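PDB 3DDE: TENA/THI-4 protein from Shewanella denitrificans OS217, which is of unknown function but has a heme oxygenase-like fold and probably belongs to a family of iron-containing redox enzymes. Local coordinates for residues Q59-I64 with Y120-S125; A81-G86 with A176-E181. All coordinates share one frame; numbering follows the deposited sequence.

Contact 1. Residues Q59-I64 with Y120-S125; sequences QALVGI and YLYWIS
Ser125 OG donates a short hydrogen bond to Leu121 O, 2.6 Å away and one turn back in its own helix. The bond keeps the hydroxyl tucked against the backbone where helices 55-65 and 112-126 pack side by side in this all-helical, heme oxygenase-like fold. The segments run nearly parallel, their axes 21° apart and 8.7 Å at closest approach. Ser125 fits beside Val62: Val62 CG2 meets Ser125 CB at 3.9 Å and also lies near OG. With CG1 of Val62 anti to the backbone N (chi1 179°), it is CG2 that is turned to the serine. The backbones come close here too, with a CA-H...O contact of 3.5 Å from Val62 CA to Ser125 O. With an alanine in place of Ser125, Leu121 O would probably lose its side-chain donor and a small gap would open beside Val62 CG2. Arg133, from a loop, touches both Val62 and Ser125. Further along the interface Leu61 and Tyr122 cross at about a right angle. The phenol is held at its far end by a hydrogen bond between Tyr122 OH and His54 ND1, and its ring stacks on Trp123 of a neighbouring subunit. Leu61 meets an edge of that ring: its CD2 methyl lies in the ring plane, 3.8 Å from Tyr122 CD1.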
loop_
_atom_site.group_PDB
_atom_site.type_symbol
_atom_site.label_atom_id
_atom_site.label_comp_id
_atom_site.label_asym_id
_atom_site.label_seq_id
_atom_site.Cartn_x
_atom_site.Cartn_y
_atom_site.Cartn_z
ATOM N N GLN A 59 8.963 -4.864 -9.108
ATOM C CA GLN A 59 10.369 -4.490 -8.992
ATOM C C GLN A 59 10.484 -3.049 -8.462
ATOM O O GLN A 59 11.281 -2.770 -7.560
ATOM C CB GLN A 59 11.083 -4.618 -10.343
ATOM C CG GLN A 59 12.544 -4.191 -10.357
ATOM C CD GLN A 59 13.392 -4.932 -9.331
ATOM O OE1 GLN A 59 14.009 -5.954 -9.646
ATOM N NE2 GLN A 59 13.382 -4.452 -8.085
ATOM N N ALA A 60 9.695 -2.138 -9.018
ATOM C CA ALA A 60 9.700 -0.752 -8.555
ATOM C C ALA A 60 9.247 -0.673 -7.086
ATOM O O ALA A 60 9.717 0.167 -6.328
ATOM C CB ALA A 60 8.813 0.151 -9.463
ATOM N N LEU A 61 8.365 -1.578 -6.682
ATOM C CA LEU A 61 7.837 -1.592 -5.315
ATOM C C LEU A 61 8.910 -1.834 -4.236
ATOM O O LEU A 61 8.834 -1.263 -3.141
ATOM C CB LEU A 61 6.698 -2.613 -5.222
ATOM C CG LEU A 61 5.764 -2.589 -4.014
ATOM C CD1 LEU A 61 5.159 -1.192 -3.773
ATOM C CD2 LEU A 61 4.677 -3.642 -4.230
ATOM N N VAL A 62 9.909 -2.669 -4.540
ATOM C CA VAL A 62 11.024 -2.895 -3.614
ATOM C C VAL A 62 11.671 -1.544 -3.236
ATOM O O VAL A 62 12.008 -1.302 -2.064
ATOM C CB VAL A 62 12.127 -3.799 -4.237
ATOM C CG1 VAL A 62 13.314 -3.999 -3.248
ATOM C CG2 VAL A 62 11.552 -5.155 -4.733
ATOM N N GLY A 63 11.854 -0.678 -4.234
ATOM C CA GLY A 63 12.472 0.639 -4.024
ATOM C C GLY A 63 11.621 1.625 -3.240
ATOM O O GLY A 63 12.134 2.503 -2.567
ATOM N N ILE A 64 10.307 1.475 -3.325
ATOM C CA ILE A 64 9.388 2.318 -2.584
ATOM C C ILE A 64 9.221 1.853 -1.138
ATOM O O ILE A 64 9.174 2.682 -0.242
ATOM C CB ILE A 64 8.010 2.365 -3.284
ATOM C CG1 ILE A 64 8.172 2.991 -4.671
ATOM C CG2 ILE A 64 7.009 3.162 -2.450
ATOM C CD1 ILE A 64 7.151 2.502 -5.645
ATOM N N TYR A 120 2.425 -13.617 -4.781
ATOM C CA TYR A 120 3.672 -13.931 -4.082
ATOM C C TYR A 120 4.758 -12.908 -4.346
ATOM O O TYR A 120 5.375 -12.403 -3.416
ATOM C CB TYR A 120 4.168 -15.345 -4.427
ATOM C CG TYR A 120 5.480 -15.673 -3.734
ATOM C CD1 TYR A 120 5.517 -15.874 -2.364
ATOM C CD2 TYR A 120 6.683 -15.726 -4.441
ATOM C CE1 TYR A 120 6.704 -16.145 -1.707
ATOM C CE2 TYR A 120 7.872 -15.983 -3.795
ATOM C CZ TYR A 120 7.868 -16.198 -2.419
ATOM O OH TYR A 120 9.027 -16.476 -1.754
ATOM N N LEU A 121 4.958 -12.586 -5.608
ATOM C CA LEU A 121 5.958 -11.611 -6.041
ATOM C C LEU A 121 5.719 -10.197 -5.496
ATOM O O LEU A 121 6.682 -9.535 -5.092
ATOM C CB LEU A 121 6.068 -11.602 -7.583
ATOM C CG LEU A 121 6.607 -12.857 -8.278
ATOM C CD1 LEU A 121 6.635 -12.666 -9.774
ATOM C CD2 LEU A 121 7.981 -13.233 -7.784
ATOM N N TYR A 122 4.470 -9.723 -5.475
ATOM C CA TYR A 122 4.173 -8.404 -4.848
ATOM C C TYR A 122 4.444 -8.462 -3.350
ATOM O O TYR A 122 5.016 -7.542 -2.777
ATOM C CB TYR A 122 2.730 -7.921 -5.074
ATOM C CG TYR A 122 2.471 -7.237 -6.386
ATOM C CD1 TYR A 122 2.783 -5.896 -6.559
ATOM C CD2 TYR A 122 1.885 -7.908 -7.446
ATOM C CE1 TYR A 122 2.544 -5.250 -7.756
ATOM C CE2 TYR A 122 1.616 -7.275 -8.628
ATOM C CZ TYR A 122 1.949 -5.941 -8.791
ATOM O OH TYR A 122 1.696 -5.295 -9.977
ATOM N N TRP A 123 4.042 -9.551 -2.719
ATOM C CA TRP A 123 4.258 -9.722 -1.275
ATOM C C TRP A 123 5.729 -9.663 -0.890
ATOM O O TRP A 123 6.099 -8.946 0.052
ATOM C CB TRP A 123 3.645 -11.049 -0.822
ATOM C CG TRP A 123 3.812 -11.403 0.607
ATOM C CD1 TRP A 123 4.563 -12.405 1.109
ATOM C CD2 TRP A 123 3.208 -10.750 1.730
ATOM N NE1 TRP A 123 4.441 -12.447 2.484
ATOM C CE2 TRP A 123 3.610 -11.441 2.880
ATOM C CE3 TRP A 123 2.330 -9.667 1.866
ATOM C CZ2 TRP A 123 3.209 -11.058 4.156
ATOM C CZ3 TRP A 123 1.912 -9.302 3.136
ATOM C CH2 TRP A 123 2.355 -9.992 4.262
ATOM N N ILE A 124 6.569 -10.408 -1.598
ATOM C CA ILE A 124 7.985 -10.449 -1.248
ATOM C C ILE A 124 8.715 -9.164 -1.686
ATOM O O ILE A 124 9.840 -8.890 -1.268
ATOM C CB ILE A 124 8.684 -11.793 -1.688
ATOM C CG1 ILE A 124 8.723 -11.984 -3.211
ATOM C CG2 ILE A 124 8.055 -12.995 -0.971
ATOM C CD1 ILE A 124 9.823 -11.160 -3.916
ATOM N N SER A 125 8.047 -8.369 -2.499
ATOM C CA SER A 125 8.566 -7.089 -2.948
ATOM C C SER A 125 8.157 -5.952 -2.006
ATOM O O SER A 125 8.895 -4.987 -1.834
ATOM C CB SER A 125 8.086 -6.801 -4.370
ATOM O OG SER A 125 8.566 -7.790 -5.266
#

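Contact 2. Residues A81-G86 with A176-E181; sequences AHEEAG and AKHAEE
His178 reaches across to Glu83 and Glu84, its imidazole extending from helix 166-189 toward the C-terminal end of helix 71-84 in the heme oxygenase-like helical bundle. The backbones are well separated, 9.8 Å between Glu83 CA and His178 CA, and side chains alone span the interval. Along the second segment, the helix is first kinked at Ala176 and Lys177, whose backbone N atoms make no bond to the preceding turn. His178 comes just after the kink. Its CG is anti to the carbonyl carbon (chi1 -74°), a setting that carries the ring out toward helix 71-84 with NE2 leading. There the ring's edge meets Glu83: CB lies near the imidazole plane, 4.0 Å from NE2. The Glu83 chain then bends at chi2 (-56°), and its OE1 ends 4.6 Å from His178 NE2, near the ring without a hydrogen bond to it. His80 meets His178 edge-to-face, and Glu141 of helix 134-141 touches both His178 and the next residue, Ala179. By Glu181 regular helix is in place again, its N bonding to Lys177 O at 2.9 Å, and its side chain brings OE1 over one face of the His178 ring, 3.9 Å above the plane and offset toward the rim. Such a gathering of carboxylates and imidazoles is consistent with the iron-containing redox enzymes to which the protein is probably related, though this geometry alone does not establish metal binding. The remaining partner, Glu84, comes at the ring obliquely from the last turn of helix 71-84, placing OE2 4.4 Å from His178 CD2.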
loop_
_atom_site.group_PDB
_atom_site.type_symbol
_atom_site.label_atom_id
_atom_site.label_comp_id
_atom_site.label_asym_id
_atom_site.label_seq_id
_atom_site.Cartn_x
_atom_site.Cartn_y
_atom_site.Cartn_z
ATOM N N ALA A 81 12.930 -1.728 -13.351
ATOM C CA ALA A 81 11.480 -1.582 -13.535
ATOM C C ALA A 81 11.273 -0.884 -14.892
ATOM O O ALA A 81 10.399 -1.255 -15.677
ATOM C CB ALA A 81 10.853 -0.751 -12.382
ATOM N N HIS A 82 12.090 0.126 -15.160
ATOM C CA HIS A 82 12.021 0.840 -16.436
ATOM C C HIS A 82 12.337 -0.080 -17.623
ATOM O O HIS A 82 11.669 -0.020 -18.658
ATOM C CB HIS A 82 12.978 2.023 -16.420
ATOM C CG HIS A 82 13.097 2.737 -17.729
ATOM N ND1 HIS A 82 14.288 2.838 -18.406
ATOM C CD2 HIS A 82 12.176 3.383 -18.481
ATOM C CE1 HIS A 82 14.102 3.545 -19.509
ATOM N NE2 HIS A 82 12.826 3.879 -19.583
ATOM N N GLU A 83 13.357 -0.924 -17.463
ATOM C CA GLU A 83 13.749 -1.880 -18.508
ATOM C C GLU A 83 12.679 -2.942 -18.767
ATOM O O GLU A 83 12.466 -3.332 -19.920
ATOM C CB GLU A 83 15.100 -2.539 -18.193
ATOM C CG GLU A 83 16.264 -1.591 -18.328
ATOM C CD GLU A 83 16.320 -0.972 -19.712
ATOM O OE1 GLU A 83 16.552 -1.719 -20.695
ATOM O OE2 GLU A 83 16.134 0.268 -19.812
ATOM N N GLU A 84 11.997 -3.388 -17.707
ATOM C CA GLU A 84 10.930 -4.379 -17.845
ATOM C C GLU A 84 9.598 -3.834 -18.348
ATOM O O GLU A 84 8.783 -4.593 -18.837
ATOM C CB GLU A 84 10.659 -5.079 -16.508
ATOM C CG GLU A 84 11.807 -5.917 -16.035
ATOM C CD GLU A 84 12.156 -7.009 -17.027
ATOM O OE1 GLU A 84 11.368 -7.975 -17.131
ATOM O OE2 GLU A 84 13.211 -6.894 -17.693
ATOM N N ALA A 85 9.353 -2.537 -18.206
ATOM C CA ALA A 85 8.047 -1.981 -18.584
ATOM C C ALA A 85 7.656 -2.320 -20.028
ATOM O O ALA A 85 8.430 -2.100 -20.970
ATOM C CB ALA A 85 7.975 -0.476 -18.332
ATOM N N GLY A 86 6.461 -2.897 -20.172
ATOM C CA GLY A 86 5.913 -3.286 -21.464
ATOM C C GLY A 86 6.352 -4.640 -22.022
ATOM O O GLY A 86 5.796 -5.099 -23.028
ATOM N N ALA A 176 21.817 -11.610 -20.737
ATOM C CA ALA A 176 23.167 -12.092 -20.431
ATOM C C ALA A 176 23.877 -10.930 -19.720
ATOM O O ALA A 176 24.895 -11.123 -19.047
ATOM C CB ALA A 176 23.908 -12.480 -21.701
ATOM N N LYS A 177 23.327 -9.722 -19.913
ATOM C CA LYS A 177 23.783 -8.488 -19.278
ATOM C C LYS A 177 23.024 -8.374 -17.960
ATOM O O LYS A 177 23.630 -8.185 -16.908
ATOM C CB LYS A 177 23.480 -7.277 -20.175
ATOM C CG LYS A 177 23.806 -5.903 -19.560
ATOM C CD LYS A 177 23.272 -4.753 -20.419
ATOM N N HIS A 178 21.698 -8.500 -18.023
ATOM C CA HIS A 178 20.851 -8.459 -16.835
ATOM C C HIS A 178 21.253 -9.528 -15.810
ATOM O O HIS A 178 21.190 -9.290 -14.597
ATOM C CB HIS A 178 19.377 -8.595 -17.234
ATOM C CG HIS A 178 18.813 -7.364 -17.871
ATOM N ND1 HIS A 178 19.523 -6.603 -18.777
ATOM C CD2 HIS A 178 17.592 -6.788 -17.772
ATOM C CE1 HIS A 178 18.776 -5.589 -19.177
ATOM N NE2 HIS A 178 17.599 -5.679 -18.582
ATOM N N ALA A 179 21.631 -10.706 -16.291
ATOM C CA ALA A 179 22.123 -11.773 -15.422
ATOM C C ALA A 179 23.380 -11.310 -14.679
ATOM O O ALA A 179 23.522 -11.535 -13.481
ATOM C CB ALA A 179 22.445 -13.038 -16.240
ATOM N N GLU A 180 24.303 -10.681 -15.404
ATOM C CA GLU A 180 25.530 -10.164 -14.794
ATOM C C GLU A 180 25.211 -9.065 -13.767
ATOM O O GLU A 180 25.819 -9.011 -12.693
ATOM C CB GLU A 180 26.492 -9.627 -15.859
ATOM N N GLU A 181 24.240 -8.212 -14.103
ATOM C CA GLU A 181 23.824 -7.110 -13.245
ATOM C C GLU A 181 23.194 -7.619 -11.940
ATOM O O GLU A 181 23.449 -7.059 -10.874
ATOM C CB GLU A 181 22.864 -6.180 -14.012
ATOM C CG GLU A 181 23.507 -5.473 -15.216
ATOM C CD GLU A 181 22.551 -4.557 -15.996
ATOM O OE1 GLU A 181 21.315 -4.659 -15.833
ATOM O OE2 GLU A 181 23.042 -3.721 -16.789
#

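The centres of contacts 1 and 2 lie about 16 Å apart, and their segments alternate along the chain: 59-64, 81-86, 120-125, 176-181. Helices 55-65 and 71-84 follow each other in sequence and join the two contacts directly, with Ala60 CB 3.7 Å from Ala81 CB and Gln59 CG 3.9 Å from Ala81 N. From this pair, contact 1 leads to helix 112-126, while contact 2 leads to helix 166-189. Four helices of the bundle are thus connected in series. Both contacts also border one neighbouring subunit, not the one whose Trp123 stacks on Tyr122; its Phe78 packs on Ala60 and Ala81, tying this part of the fold to the assembly.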